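Local coordinates for protein transaminase (Bacillus megaterium, PDB 5G0A) that probably transfers amino groups between amines and carbonyl compounds as an S-selective, pyridoxal-5'-phosphate-dependent transaminase, at residues 232-237 and 257-262; 131-136 and 187-192; 159-164 and 240-245; 236-241 and 382-387. All blocks are in the same frame, centred on the assembly; numbering follows the deposited sequence.

Interaction 1 of 4, residues 232-237 and 257-262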
loop_
_atom_site.group_PDB
_atom_site.type_symbol
_atom_site.label_atom_id
_atom_site.label_comp_id
_atom_site.label_asym_id
_atom_site.label_seq_id
_atom_site.Cartn_x
_atom_site.Cartn_y
_atom_site.Cartn_z
ATOM N N ALA B 232 13.988 -6.195 6.443
ATOM C CA ALA B 232 13.976 -7.193 7.528
ATOM C C ALA B 232 14.698 -8.494 7.202
ATOM O O ALA B 232 15.404 -9.022 8.050
ATOM C CB ALA B 232 12.526 -7.519 7.949
ATOM N N ALA B 233 14.453 -9.030 6.004
ATOM C CA ALA B 233 14.766 -10.419 5.681
ATOM C C ALA B 233 14.753 -10.675 4.185
ATOM O O ALA B 233 14.086 -9.971 3.408
ATOM C CB ALA B 233 13.771 -11.364 6.386
ATOM N N VAL B 234 15.496 -11.706 3.795
ATOM C CA VAL B 234 15.350 -12.344 2.509
ATOM C C VAL B 234 14.727 -13.702 2.822
ATOM O O VAL B 234 15.195 -14.405 3.723
ATOM C CB VAL B 234 16.728 -12.574 1.840
ATOM C CG1 VAL B 234 16.538 -13.304 0.519
ATOM C CG2 VAL B 234 17.420 -11.230 1.578
ATOM N N ILE B 235 13.666 -14.048 2.107
ATOM C CA ILE B 235 13.056 -15.378 2.229
ATOM C C ILE B 235 13.368 -16.205 0.992
ATOM O O ILE B 235 13.271 -15.704 -0.115
ATOM C CB ILE B 235 11.529 -15.290 2.495
ATOM C CG1 ILE B 235 10.980 -16.691 2.812
ATOM C CG2 ILE B 235 10.765 -14.567 1.355
ATOM C CD1 ILE B 235 9.570 -16.665 3.374
ATOM N N THR B 236 13.725 -17.482 1.188
ATOM C CA THR B 236 14.123 -18.356 0.093
ATOM C C THR B 236 13.464 -19.729 0.230
ATOM O O THR B 236 12.870 -20.036 1.262
ATOM C CB THR B 236 15.654 -18.610 0.079
ATOM O OG1 THR B 236 16.044 -19.256 1.299
ATOM C CG2 THR B 236 16.438 -17.291 -0.100
ATOM N N GLU B 237 13.573 -20.537 -0.827
ATOM C CA GLU B 237 13.362 -21.992 -0.768
ATOM C C GLU B 237 14.657 -22.525 -1.350
ATOM O O GLU B 237 15.120 -22.005 -2.378
ATOM C CB GLU B 237 12.253 -22.452 -1.718
ATOM C CG GLU B 237 10.880 -21.824 -1.583
ATOM C CD GLU B 237 9.972 -22.260 -2.722
ATOM O OE1 GLU B 237 9.572 -23.455 -2.742
ATOM O OE2 GLU B 237 9.698 -21.439 -3.627
ATOM N N LYS B 257 25.865 -15.456 3.445
ATOM C CA LYS B 257 26.946 -14.482 3.569
ATOM C C LYS B 257 26.461 -13.048 3.319
ATOM O O LYS B 257 26.734 -12.164 4.121
ATOM C CB LYS B 257 28.088 -14.858 2.611
ATOM C CG LYS B 257 29.286 -13.918 2.657
ATOM C CD LYS B 257 30.513 -14.605 2.051
ATOM C CE LYS B 257 31.666 -13.628 1.831
ATOM N NZ LYS B 257 31.422 -12.697 0.689
ATOM N N MET B 258 25.721 -12.839 2.235
ATOM C CA MET B 258 25.206 -11.504 1.876
ATOM C C MET B 258 24.267 -10.939 2.954
ATOM O O MET B 258 24.392 -9.777 3.353
ATOM C CB MET B 258 24.513 -11.533 0.495
ATOM C CG MET B 258 23.822 -10.215 0.089
ATOM S SD MET B 258 22.396 -10.439 -1.014
ATOM C CE MET B 258 21.099 -10.950 0.129
ATOM N N THR B 259 23.345 -11.766 3.455
ATOM C CA THR B 259 22.474 -11.314 4.540
ATOM C C THR B 259 23.232 -10.942 5.834
ATOM O O THR B 259 22.968 -9.914 6.446
ATOM C CB THR B 259 21.326 -12.325 4.823
ATOM O OG1 THR B 259 21.862 -13.630 5.110
ATOM C CG2 THR B 259 20.383 -12.411 3.626
ATOM N N LYS B 260 24.188 -11.774 6.239
ATOM C CA LYS B 260 25.017 -11.466 7.408
ATOM C C LYS B 260 25.756 -10.133 7.205
ATOM O O LYS B 260 25.804 -9.313 8.121
ATOM C CB LYS B 260 26.062 -12.562 7.636
ATOM C CG LYS B 260 25.547 -13.884 8.221
ATOM C CD LYS B 260 25.105 -13.759 9.671
ATOM C CE LYS B 260 24.851 -15.148 10.266
ATOM N NZ LYS B 260 24.362 -15.044 11.668
ATOM N N GLU B 261 26.321 -9.940 6.013
ATOM C CA GLU B 261 27.084 -8.705 5.716
ATOM C C GLU B 261 26.198 -7.454 5.712
ATOM O O GLU B 261 26.611 -6.385 6.157
ATOM C CB GLU B 261 27.812 -8.835 4.377
ATOM C CG GLU B 261 28.956 -9.833 4.418
ATOM C CD GLU B 261 29.612 -10.061 3.074
ATOM O OE1 GLU B 261 29.080 -9.607 2.035
ATOM O OE2 GLU B 261 30.666 -10.727 3.055
ATOM N N LEU B 262 24.961 -7.601 5.235
ATOM C CA LEU B 262 24.020 -6.468 5.184
ATOM C C LEU B 262 23.248 -6.230 6.488
ATOM O O LEU B 262 22.649 -5.171 6.660
ATOM C CB LEU B 262 23.046 -6.608 4.004
ATOM C CG LEU B 262 23.650 -6.685 2.587
ATOM C CD1 LEU B 262 22.564 -6.942 1.560
ATOM C CD2 LEU B 262 24.445 -5.427 2.247
#

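Interaction 2 of 4, residues 131-136 and 187-192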
loop_
_atom_site.group_PDB
_atom_site.type_symbol
_atom_site.label_atom_id
_atom_site.label_comp_id
_atom_site.label_asym_id
_atom_site.label_seq_id
_atom_site.Cartn_x
_atom_site.Cartn_y
_atom_site.Cartn_z
ATOM N N ILE B 131 7.424 -12.082 12.664
ATOM C CA ILE B 131 8.525 -12.102 13.618
ATOM C C ILE B 131 9.755 -11.391 13.053
ATOM O O ILE B 131 10.387 -10.602 13.779
ATOM C CB ILE B 131 8.897 -13.551 14.037
ATOM C CG1 ILE B 131 7.780 -14.159 14.884
ATOM C CG2 ILE B 131 10.216 -13.576 14.822
ATOM C CD1 ILE B 131 7.844 -15.687 14.953
ATOM N N ALA B 132 10.093 -11.663 11.786
ATOM C CA ALA B 132 11.270 -11.030 11.164
ATOM C C ALA B 132 11.109 -9.505 11.206
ATOM O O ALA B 132 12.034 -8.780 11.550
ATOM C CB ALA B 132 11.482 -11.501 9.719
ATOM N N ARG B 133 9.916 -9.033 10.861
ATOM C CA ARG B 133 9.647 -7.581 10.864
ATOM C C ARG B 133 9.677 -6.981 12.248
ATOM O O ARG B 133 10.242 -5.892 12.437
ATOM C CB ARG B 133 8.319 -7.272 10.130
ATOM C CG ARG B 133 8.447 -7.585 8.646
ATOM C CD ARG B 133 7.073 -7.604 7.956
ATOM N NE ARG B 133 7.224 -7.348 6.525
ATOM C CZ ARG B 133 6.507 -7.912 5.567
ATOM N NH1 ARG B 133 5.559 -8.809 5.860
ATOM N NH2 ARG B 133 6.744 -7.565 4.299
ATOM N N LEU B 134 9.102 -7.682 13.230
ATOM C CA LEU B 134 9.131 -7.185 14.603
ATOM C C LEU B 134 10.563 -7.178 15.165
ATOM O O LEU B 134 10.963 -6.194 15.807
ATOM C CB LEU B 134 8.233 -7.989 15.538
ATOM C CG LEU B 134 6.716 -7.745 15.395
ATOM C CD1 LEU B 134 5.940 -8.904 16.012
ATOM C CD2 LEU B 134 6.226 -6.389 15.931
ATOM N N TYR B 135 11.303 -8.258 14.933
ATOM C CA TYR B 135 12.672 -8.333 15.508
ATOM C C TYR B 135 13.558 -7.217 14.952
ATOM O O TYR B 135 14.314 -6.544 15.693
ATOM C CB TYR B 135 13.283 -9.714 15.201
ATOM C CG TYR B 135 14.718 -9.821 15.664
ATOM C CD1 TYR B 135 15.015 -10.042 17.005
ATOM C CD2 TYR B 135 15.758 -9.642 14.755
ATOM C CE1 TYR B 135 16.339 -10.107 17.426
ATOM C CE2 TYR B 135 17.084 -9.715 15.164
ATOM C CZ TYR B 135 17.352 -9.938 16.488
ATOM O OH TYR B 135 18.683 -9.990 16.857
ATOM N N THR B 136 13.498 -7.044 13.640
ATOM C CA THR B 136 14.362 -6.051 12.992
ATOM C C THR B 136 13.779 -4.650 13.106
ATOM O O THR B 136 14.502 -3.664 12.924
ATOM C CB THR B 136 14.590 -6.360 11.514
ATOM O OG1 THR B 136 13.315 -6.340 10.828
ATOM C CG2 THR B 136 15.347 -7.743 11.296
ATOM N N SER B 187 1.731 -3.858 0.400
ATOM C CA SER B 187 2.756 -4.946 0.417
ATOM C C SER B 187 4.153 -4.356 0.527
ATOM O O SER B 187 4.474 -3.377 -0.125
ATOM C CB SER B 187 2.626 -5.948 -0.750
ATOM O OG SER B 187 2.681 -5.333 -2.024
ATOM N N ALA B 188 4.979 -4.923 1.396
ATOM C CA ALA B 188 6.319 -4.394 1.562
ATOM C C ALA B 188 7.332 -5.467 1.096
ATOM O O ALA B 188 8.003 -6.055 1.910
ATOM C CB ALA B 188 6.494 -4.065 3.024
ATOM N N VAL B 189 7.353 -5.761 -0.194
ATOM C CA VAL B 189 8.094 -6.898 -0.740
ATOM C C VAL B 189 8.835 -6.470 -1.988
ATOM O O VAL B 189 8.286 -5.767 -2.871
ATOM C CB VAL B 189 7.163 -8.113 -1.070
ATOM C CG1 VAL B 189 7.911 -9.227 -1.821
ATOM C CG2 VAL B 189 6.493 -8.633 0.196
ATOM N N LEU B 190 10.085 -6.902 -2.070
ATOM C CA LEU B 190 10.869 -6.750 -3.276
ATOM C C LEU B 190 11.102 -8.109 -3.908
ATOM O O LEU B 190 11.439 -9.075 -3.211
ATOM C CB LEU B 190 12.219 -6.125 -2.934
ATOM C CG LEU B 190 12.232 -4.812 -2.186
ATOM C CD1 LEU B 190 13.687 -4.423 -1.951
ATOM C CD2 LEU B 190 11.471 -3.732 -2.959
ATOM N N MET B 191 10.951 -8.185 -5.226
ATOM C CA MET B 191 11.219 -9.434 -5.949
ATOM C C MET B 191 12.624 -9.438 -6.554
ATOM O O MET B 191 12.897 -8.709 -7.511
ATOM C CB MET B 191 10.168 -9.705 -7.051
ATOM C CG MET B 191 10.480 -10.967 -7.845
ATOM S SD MET B 191 9.286 -11.317 -9.144
ATOM C CE MET B 191 9.947 -10.321 -10.486
ATOM N N ALA B 192 13.492 -10.283 -6.002
ATOM C CA ALA B 192 14.869 -10.469 -6.503
ATOM C C ALA B 192 14.916 -11.548 -7.551
ATOM O O ALA B 192 13.941 -12.292 -7.733
ATOM C CB ALA B 192 15.804 -10.815 -5.340
#

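Interaction 3 of 4, residues 159-164 and 240-245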
loop_
_atom_site.group_PDB
_atom_site.type_symbol
_atom_site.label_atom_id
_atom_site.label_comp_id
_atom_site.label_asym_id
_atom_site.label_seq_id
_atom_site.Cartn_x
_atom_site.Cartn_y
_atom_site.Cartn_z
ATOM N N THR B 159 5.005 -14.668 -2.618
ATOM C CA THR B 159 4.865 -15.673 -3.657
ATOM C C THR B 159 4.889 -14.958 -4.998
ATOM O O THR B 159 4.032 -14.114 -5.283
ATOM C CB THR B 159 3.549 -16.445 -3.468
ATOM O OG1 THR B 159 3.687 -17.295 -2.321
ATOM C CG2 THR B 159 3.249 -17.301 -4.683
ATOM N N ARG B 160 5.911 -15.252 -5.793
ATOM C CA ARG B 160 6.040 -14.656 -7.129
ATOM C C ARG B 160 5.972 -15.745 -8.206
ATOM O O ARG B 160 6.701 -15.739 -9.191
ATOM C CB ARG B 160 7.325 -13.816 -7.234
ATOM C CG ARG B 160 7.398 -12.626 -6.291
ATOM C CD ARG B 160 6.214 -11.677 -6.426
ATOM N NE ARG B 160 5.748 -11.557 -7.803
ATOM C CZ ARG B 160 4.530 -11.151 -8.164
ATOM N NH1 ARG B 160 3.640 -10.771 -7.255
ATOM N NH2 ARG B 160 4.196 -11.124 -9.447
ATOM N N LEU B 161 5.067 -16.689 -7.989
ATOM C CA LEU B 161 4.802 -17.736 -8.963
ATOM C C LEU B 161 3.451 -17.385 -9.553
ATOM O O LEU B 161 2.437 -17.519 -8.885
ATOM C CB LEU B 161 4.775 -19.111 -8.269
ATOM C CG LEU B 161 4.700 -20.326 -9.200
ATOM C CD1 LEU B 161 5.923 -20.384 -10.098
ATOM C CD2 LEU B 161 4.568 -21.601 -8.384
ATOM N N ARG B 162 3.456 -16.907 -10.803
ATOM C CA ARG B 162 2.297 -16.247 -11.426
ATOM C C ARG B 162 1.015 -17.077 -11.404
ATOM O O ARG B 162 -0.087 -16.542 -11.238
ATOM C CB ARG B 162 2.641 -15.916 -12.883
ATOM C CG ARG B 162 1.658 -14.996 -13.567
ATOM C CD ARG B 162 2.156 -14.677 -14.964
ATOM N NE ARG B 162 1.199 -13.851 -15.694
ATOM C CZ ARG B 162 1.097 -13.824 -17.019
ATOM N NH1 ARG B 162 1.871 -14.618 -17.769
ATOM N NH2 ARG B 162 0.206 -13.015 -17.597
ATOM N N SER B 163 1.184 -18.386 -11.562
ATOM C CA SER B 163 0.085 -19.320 -11.734
ATOM C C SER B 163 -0.491 -19.842 -10.423
ATOM O O SER B 163 -1.399 -20.670 -10.433
ATOM C CB SER B 163 0.552 -20.520 -12.583
ATOM O OG SER B 163 1.749 -21.099 -12.065
ATOM N N TYR B 164 0.023 -19.354 -9.299
ATOM C CA TYR B 164 -0.406 -19.865 -8.011
ATOM C C TYR B 164 -0.757 -18.767 -7.014
ATOM O O TYR B 164 -0.611 -18.954 -5.808
ATOM C CB TYR B 164 0.653 -20.838 -7.452
ATOM C CG TYR B 164 0.519 -22.208 -8.071
ATOM C CD1 TYR B 164 -0.345 -23.155 -7.517
ATOM C CD2 TYR B 164 1.219 -22.545 -9.227
ATOM C CE1 TYR B 164 -0.493 -24.406 -8.092
ATOM C CE2 TYR B 164 1.080 -23.802 -9.802
ATOM C CZ TYR B 164 0.218 -24.717 -9.234
ATOM O OH TYR B 164 0.058 -25.965 -9.788
ATOM N N GLN B 240 13.141 -24.529 -5.281
ATOM C CA GLN B 240 11.801 -23.986 -5.519
ATOM C C GLN B 240 10.873 -25.158 -5.787
ATOM O O GLN B 240 11.095 -25.922 -6.730
ATOM C CB GLN B 240 11.812 -22.948 -6.650
ATOM C CG GLN B 240 12.410 -21.615 -6.192
ATOM C CD GLN B 240 12.658 -20.638 -7.328
ATOM O OE1 GLN B 240 13.162 -21.014 -8.401
ATOM N NE2 GLN B 240 12.334 -19.364 -7.092
ATOM N N GLY B 241 9.868 -25.314 -4.919
ATOM C CA GLY B 241 8.995 -26.490 -4.908
ATOM C C GLY B 241 8.009 -26.443 -6.049
ATOM O O GLY B 241 8.225 -27.067 -7.091
ATOM N N ALA B 242 6.930 -25.688 -5.869
ATOM C CA ALA B 242 5.986 -25.446 -6.960
ATOM C C ALA B 242 6.700 -24.828 -8.168
ATOM O O ALA B 242 6.407 -25.173 -9.326
ATOM C CB ALA B 242 4.843 -24.551 -6.491
ATOM N N GLY B 243 7.656 -23.937 -7.895
ATOM C CA GLY B 243 8.428 -23.268 -8.962
ATOM C C GLY B 243 9.382 -24.197 -9.701
ATOM O O GLY B 243 9.885 -23.855 -10.785
ATOM N N SER B 244 9.656 -25.355 -9.093
ATOM C CA SER B 244 10.325 -26.490 -9.771
ATOM C C SER B 244 11.721 -26.173 -10.296
ATOM O O SER B 244 11.962 -26.218 -11.508
ATOM C CB SER B 244 9.451 -27.038 -10.910
ATOM O OG SER B 244 8.186 -27.437 -10.429
ATOM N N ALA B 245 12.633 -25.859 -9.378
ATOM C CA ALA B 245 13.984 -25.433 -9.741
ATOM C C ALA B 245 14.990 -25.770 -8.652
ATOM O O ALA B 245 14.647 -25.851 -7.468
ATOM C CB ALA B 245 14.010 -23.945 -10.065
#

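Interaction 4 of 4, residues 236-241 and 382-387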
loop_
_atom_site.group_PDB
_atom_site.type_symbol
_atom_site.label_atom_id
_atom_site.label_comp_id
_atom_site.label_asym_id
_atom_site.label_seq_id
_atom_site.Cartn_x
_atom_site.Cartn_y
_atom_site.Cartn_z
ATOM N N THR B 236 13.725 -17.482 1.188
ATOM C CA THR B 236 14.123 -18.356 0.093
ATOM C C THR B 236 13.464 -19.729 0.230
ATOM O O THR B 236 12.870 -20.036 1.262
ATOM C CB THR B 236 15.654 -18.610 0.079
ATOM O OG1 THR B 236 16.044 -19.256 1.299
ATOM C CG2 THR B 236 16.438 -17.291 -0.100
ATOM N N GLU B 237 13.573 -20.537 -0.827
ATOM C CA GLU B 237 13.362 -21.992 -0.768
ATOM C C GLU B 237 14.657 -22.525 -1.350
ATOM O O GLU B 237 15.120 -22.005 -2.378
ATOM C CB GLU B 237 12.253 -22.452 -1.718
ATOM C CG GLU B 237 10.880 -21.824 -1.583
ATOM C CD GLU B 237 9.972 -22.260 -2.722
ATOM O OE1 GLU B 237 9.572 -23.455 -2.742
ATOM O OE2 GLU B 237 9.698 -21.439 -3.627
ATOM N N VAL B 238 15.255 -23.543 -0.746
ATOM C CA VAL B 238 16.553 -24.003 -1.293
ATOM C C VAL B 238 16.340 -24.696 -2.628
ATOM O O VAL B 238 17.218 -24.700 -3.490
ATOM C CB VAL B 238 17.363 -24.913 -0.353
ATOM C CG1 VAL B 238 17.702 -24.205 0.949
ATOM C CG2 VAL B 238 16.681 -26.269 -0.146
ATOM N N SER B 239 15.183 -25.313 -2.782
ATOM C CA SER B 239 14.773 -25.836 -4.059
ATOM C C SER B 239 13.368 -25.317 -4.232
ATOM O O SER B 239 12.499 -25.601 -3.396
ATOM C CB SER B 239 14.790 -27.369 -4.031
ATOM O OG SER B 239 14.311 -27.909 -5.244
ATOM N N GLN B 240 13.141 -24.529 -5.281
ATOM C CA GLN B 240 11.801 -23.986 -5.519
ATOM C C GLN B 240 10.873 -25.158 -5.787
ATOM O O GLN B 240 11.095 -25.922 -6.730
ATOM C CB GLN B 240 11.812 -22.948 -6.650
ATOM C CG GLN B 240 12.410 -21.615 -6.192
ATOM C CD GLN B 240 12.658 -20.638 -7.328
ATOM O OE1 GLN B 240 13.162 -21.014 -8.401
ATOM N NE2 GLN B 240 12.334 -19.364 -7.092
ATOM N N GLY B 241 9.868 -25.314 -4.919
ATOM C CA GLY B 241 8.995 -26.490 -4.908
ATOM C C GLY B 241 8.009 -26.443 -6.049
ATOM O O GLY B 241 8.225 -27.067 -7.091
ATOM N N ASP B 382 17.724 -33.132 -11.827
ATOM C CA ASP B 382 18.459 -32.766 -10.651
ATOM C C ASP B 382 17.540 -33.007 -9.456
ATOM O O ASP B 382 16.320 -33.092 -9.609
ATOM C CB ASP B 382 18.857 -31.291 -10.752
ATOM C CG ASP B 382 20.034 -30.931 -9.872
ATOM O OD1 ASP B 382 20.625 -31.830 -9.239
ATOM O OD2 ASP B 382 20.365 -29.727 -9.817
ATOM N N GLY B 383 18.127 -33.111 -8.277
ATOM C CA GLY B 383 17.343 -33.430 -7.083
ATOM C C GLY B 383 18.141 -34.140 -6.036
ATOM O O GLY B 383 19.371 -34.109 -6.055
ATOM N N TYR B 384 17.418 -34.756 -5.096
ATOM C CA TYR B 384 17.960 -35.443 -3.938
ATOM C C TYR B 384 16.795 -36.058 -3.159
ATOM O O TYR B 384 15.655 -35.607 -3.296
ATOM C CB TYR B 384 18.820 -34.528 -3.041
ATOM C CG TYR B 384 18.411 -33.058 -2.915
ATOM C CD1 TYR B 384 17.095 -32.641 -3.115
ATOM C CD2 TYR B 384 19.359 -32.098 -2.550
ATOM C CE1 TYR B 384 16.742 -31.296 -2.986
ATOM C CE2 TYR B 384 19.011 -30.761 -2.405
ATOM C CZ TYR B 384 17.701 -30.373 -2.613
ATOM O OH TYR B 384 17.356 -29.043 -2.478
ATOM N N GLY B 385 17.072 -37.095 -2.373
ATOM C CA GLY B 385 16.020 -37.743 -1.566
ATOM C C GLY B 385 14.820 -38.108 -2.410
ATOM O O GLY B 385 14.959 -38.773 -3.440
ATOM N N LEU B 386 13.628 -37.680 -1.976
ATOM C CA LEU B 386 12.416 -37.875 -2.764
ATOM C C LEU B 386 11.869 -36.552 -3.341
ATOM O O LEU B 386 10.669 -36.256 -3.247
ATOM C CB LEU B 386 11.338 -38.573 -1.912
ATOM C CG LEU B 386 11.409 -40.107 -1.755
ATOM C CD1 LEU B 386 11.277 -40.823 -3.091
ATOM C CD2 LEU B 386 12.672 -40.542 -1.010
ATOM N N LEU B 387 12.748 -35.765 -3.956
ATOM C CA LEU B 387 12.333 -34.535 -4.621
ATOM C C LEU B 387 13.184 -34.353 -5.883
ATOM O O LEU B 387 14.378 -34.045 -5.798
ATOM C CB LEU B 387 12.497 -33.332 -3.677
ATOM C CG LEU B 387 11.971 -31.969 -4.190
ATOM C CD1 LEU B 387 10.463 -31.989 -4.440
ATOM C CD2 LEU B 387 12.340 -30.871 -3.211
#

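Interaction 1 of 4, residues 232-237 and 257-262
V234 on strand 231-236 packs against T259 and M258 on helix 251-262. V234 loses the most surface of the three, and its CG2 methyl does most of the touching. V234 CG2 lies 3.8 Å from T259 CG2 and 4.0 Å from M258 CE. V234 CG2 is anti to the carbonyl carbon (CG1 is at chi1 177°), and this carries it to the helix.

T259 offers its methyl to the strand. Its OG1 sits between the backbone N and the carbonyl carbon (chi1 56°) and bonds to I255 O one turn back in the helix. The polar end is thus satisfied within the helix, and the apolar branch faces the sheet. The M258 chain, bent at its last torsion, brings CE to V234 CG2. The M258 and V234 side chains cross at about a right angle. M258 also packs on T219, R220 and I223 of helix 214-226.

The helix belongs to the beta-alpha-beta unit of strand 231-236, helix 251-262 and strand 265-269. All three residues are buried, and no hydrogen bond or salt bridge crosses the contact. Between these two segments the contact is methyl on methyl, and so van der Waals and hydrophobic.

Interaction 2 of 4, residues 131-136 and 187-192
R133 meets A188 with the edge of its guanidinium, where NH2 reaches the carbonyl oxygen and the methyl. R133 leaves helix 121-136 with CG anti to its carbonyl carbon (chi1 -67°), and the chain stays extended from CG to NE. This reach spans a wide gap, since the CA atoms of R133 and A188 are 10.4 Å apart.

R133 NH2 is 3.1 Å from A188 O. The oxygen lies in the guanidinium plane, at its edge. The bond is weak, because the N-H...O angle is only 126°. R133 NH2 also lies 3.7 Å from A188 CB and 4.2 Å from V189 CG2.

The firmer polar partner of R133 is P139 O, which NE holds just ahead of strand 140-144. A188 leads into strand 189-192, the outermost strand on its side of the large sheet within this chain. Neighbouring subunits also close in: P181 of the second subunit packs on R133, and Y185 of the third packs on A188.

The buried arginine bonds to backbone carbonyls, P139 O through NE and A188 O through NH2. The NE bond is the stronger hold, and the bent bond to A188 adds only a weak one, backed by packing.

Interaction 3 of 4, residues 159-164 and 240-245
L161 and G243 bring the two backbones closest, with 6.6 Å between their CA atoms. Neither segment is regular helix or strand. G241 to S244 form a type I beta turn, closed by S244 N to G241 O at 3.0 Å. Q240 and A245 pair across the base of this turn, A245 N giving the sound bond to Q240 O and Q240 N a weak one back to A245 O. On the other segment, Y164 N bonds to L161 O.

L161 is the side chain that crosses. Its CG is anti to the backbone N (chi1 -172°), and its two methyls rest on adjacent residues of the turn. CD2 meets the methyl of A242, with L161 CD2 to A242 CB at 3.5 Å. The other branch settles over the glycine, with L161 CD1 to G243 CA at 4.0 Å. G243 has no side chain, so the leucine packs directly on backbone there.

The turn is also tied to the rest of the chain: R442 binds G241 O, and R406 binds G243 O and S244 O. The 159-164 segment meets other subunits, with R160 bonded to N225 of the third subunit. The side chain of A242 is about 6 Å from a bound pyridoxal-5'-phosphate. The contact has no hydrogen bond; leucine methyls pack on a methyl and on backbone, while arginines hold three of the turn's carbonyl oxygens.

Interaction 4 of 4, residues 236-241 and 382-387
The ring of Y384 is the flat group that crosses this contact, and S239 CB lies at its edge, near the ring plane. The ring also stacks with H286. Y384 sits at the end of strand 378-384 in a beta hairpin with a two-residue turn, G385 and L386. Y384 and L387 close that turn by bonding N to O in both directions. Opposite is the loop that leaves strand 231-236 of the large sheet, in a fold type I aminotransferase.

The tyrosine reaches the loop with its hydroxyl end. Y384 OH is 3.4 Å from S239 CB and 3.7 Å from V238 CG2, and V238 meets the tyrosine at about a right angle. Y384 CG lies between the backbone N and the carbonyl carbon at chi1 34°, well away from a staggered position. The hydroxyl is buried against carbon and has no hydrogen-bond partner in the model.

S239 turns its own hydroxyl to A245 O. L387 packs beside it, with L387 CD2 at 4.1 Å from S239 OG.

The loop also carries E237 of the cofactor pocket, which touches pyridoxal-5'-phosphate. The E237 carboxylate binds Y148 N through OE2 and holds the loop's return through OE1. G241 N reaches E237 OE1 at 2.9 Å, nearly straight at 169°, from above the carboxylate plane, 39° out of it.

Overall arrangement
Interactions 1, 3 and 4 follow one path along the chain. Strand 231-236 packs on helix 251-262 in interaction 1, and the loop between them serves interaction 4 and then interaction 3. Interactions 1 and 4 share T236 and E237; interactions 3 and 4 share Q240 and G241, and their centres are about 12 Å apart. Interaction 2 closes before interactions 1 and 4 open, and its segments alternate with those of interaction 3. It lies about 11 Å from interaction 1 between centres, on the same seven-stranded sheet, and A232 packs on helix 121-136. Interactions 2 and 3 meet where M191 packs on R160, and both touch the second subunit. Together the contacts run from the sheet to the cofactor pocket and the hairpin of strands 378-384 and 387-392.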